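Local coordinates for ADP-ribosylation factor-binding protein GGA1 (Saccharomyces cerevisiae, PDB 5CN2) that may help regulate membrane traffic through the trans-Golgi network and binds ARF1 and ARF2, this piece being its gamma-adaptin ear (GAE) domain, at residues 67-72 with 80-85. Residues are numbered along the deposited sequence; the frame is centred on the assembly and turned at random.
Sequences QPQSGN and DGIKQI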
# COMPACT_ATOMS: atom_id res chain seq x y z
N GLN A 67 7.24 1.80 7.64
CA GLN A 67 8.18 2.89 7.49
C GLN A 67 7.52 4.07 6.83
O GLN A 67 6.55 3.92 6.12
CB GLN A 67 9.38 2.46 6.67
CG GLN A 67 10.34 1.59 7.45
CD GLN A 67 11.49 1.13 6.58
OE1 GLN A 67 12.16 1.96 5.98
NE2 GLN A 67 11.70 -0.18 6.50
N PRO A 68 8.05 5.26 7.06
CA PRO A 68 7.38 6.41 6.50
C PRO A 68 7.44 6.48 4.96
O PRO A 68 8.39 5.99 4.33
CB PRO A 68 8.13 7.59 7.12
CG PRO A 68 9.49 7.06 7.45
CD PRO A 68 9.34 5.59 7.70
N GLN A 69 6.43 7.10 4.39
CA GLN A 69 6.39 7.29 2.97
C GLN A 69 7.39 8.34 2.53
O GLN A 69 7.76 9.23 3.30
CB GLN A 69 4.99 7.64 2.52
CG GLN A 69 4.41 8.90 3.10
CD GLN A 69 2.98 9.16 2.64
OE1 GLN A 69 2.44 10.24 2.83
NE2 GLN A 69 2.36 8.17 2.03
N SER A 70 7.84 8.21 1.28
CA SER A 70 8.94 9.02 0.75
C SER A 70 8.49 10.46 0.58
O SER A 70 9.29 11.36 0.62
CB SER A 70 9.44 8.46 -0.58
OG SER A 70 8.42 8.47 -1.56
N GLY A 71 7.18 10.65 0.41
CA GLY A 71 6.60 11.97 0.21
C GLY A 71 5.10 11.83 0.34
O GLY A 71 4.61 10.76 0.64
N ASN A 72 4.39 12.92 0.12
CA ASN A 72 2.93 12.91 0.22
C ASN A 72 2.22 13.66 -0.92
O ASN A 72 1.02 13.95 -0.85
CB ASN A 72 2.50 13.43 1.60
CG ASN A 72 2.63 14.95 1.77
OD1 ASN A 72 2.03 15.48 2.71
ND2 ASN A 72 3.36 15.66 0.90
N ASP A 80 4.67 5.77 -9.73
CA ASP A 80 5.55 5.47 -8.60
C ASP A 80 6.15 6.74 -7.98
O ASP A 80 7.31 6.77 -7.61
CB ASP A 80 6.70 4.54 -9.03
CG ASP A 80 6.23 3.16 -9.52
OD1 ASP A 80 5.05 2.76 -9.36
OD2 ASP A 80 7.09 2.43 -10.05
N GLY A 81 5.37 7.81 -7.87
CA GLY A 81 5.86 9.07 -7.28
C GLY A 81 6.07 9.04 -5.76
O GLY A 81 6.80 9.88 -5.21
N ILE A 82 5.42 8.10 -5.10
CA ILE A 82 5.60 7.84 -3.67
C ILE A 82 5.84 6.34 -3.49
O ILE A 82 5.16 5.51 -4.08
CB ILE A 82 4.37 8.28 -2.86
CG1 ILE A 82 4.13 9.80 -2.99
CG2 ILE A 82 4.57 7.98 -1.37
CD1 ILE A 82 2.81 10.24 -2.40
N LYS A 83 6.85 6.03 -2.70
CA LYS A 83 7.19 4.67 -2.31
C LYS A 83 7.06 4.57 -0.77
O LYS A 83 7.36 5.54 -0.04
CB LYS A 83 8.63 4.37 -2.73
CG LYS A 83 9.12 2.96 -2.42
CD LYS A 83 10.63 2.90 -2.16
CE LYS A 83 11.40 2.47 -3.40
NZ LYS A 83 12.86 2.70 -3.27
N GLN A 84 6.65 3.41 -0.28
CA GLN A 84 6.56 3.17 1.16
C GLN A 84 6.79 1.73 1.53
O GLN A 84 6.03 0.85 1.10
CB GLN A 84 5.18 3.59 1.68
CG GLN A 84 5.06 3.38 3.19
CD GLN A 84 3.86 4.05 3.82
OE1 GLN A 84 3.94 4.49 4.97
NE2 GLN A 84 2.75 4.13 3.09
N ILE A 85 7.81 1.50 2.36
CA ILE A 85 8.22 0.16 2.78
C ILE A 85 7.48 -0.32 4.03
O ILE A 85 7.30 0.43 4.99
CB ILE A 85 9.72 0.10 3.13
CG1 ILE A 85 10.58 0.73 2.03
CG2 ILE A 85 10.15 -1.34 3.37
CD1 ILE A 85 10.42 0.05 0.70
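S70 and K83 grip each other twice: S70 N donates to K83 O at 3.0 Å, and K83 N returns a nearly straight bond (173°) to S70 OG. With chi1 at 61°, OG sits between its own N and carbonyl carbon, which leaves it facing the strand. Two residues on along the strand, I85 O accepts a hydrogen bond from Q67 N, also at 3.0 Å, and the Q67 side chain runs beside I85, its NE2 3.7 Å from I85 CG2. The chain leaving edge strand 63-66 of the antiparallel five-stranded sheet, in the immunoglobulin-like sandwich of the adaptin ear, stays roughly antiparallel to strand 78-89 before heading for the second sheet, where N72 pairs with F52. I82 packs against G71 and N72: CB carries CG1 and CG2, the latter 3.4 Å from G71 O, while CD1 ends 3.7 Å from N72 CA. Buried Q84 reaches along Q67 to Q69, CB near Q69 CA and CB, CG 3.3 Å from Q67 O, its terminal amide beside Q67 O and Q69 CB. Cut back to an alanine here, Q84 would probably leave Q67 O without its close amide neighbour and lose the packing beyond CB against Q69 and L54.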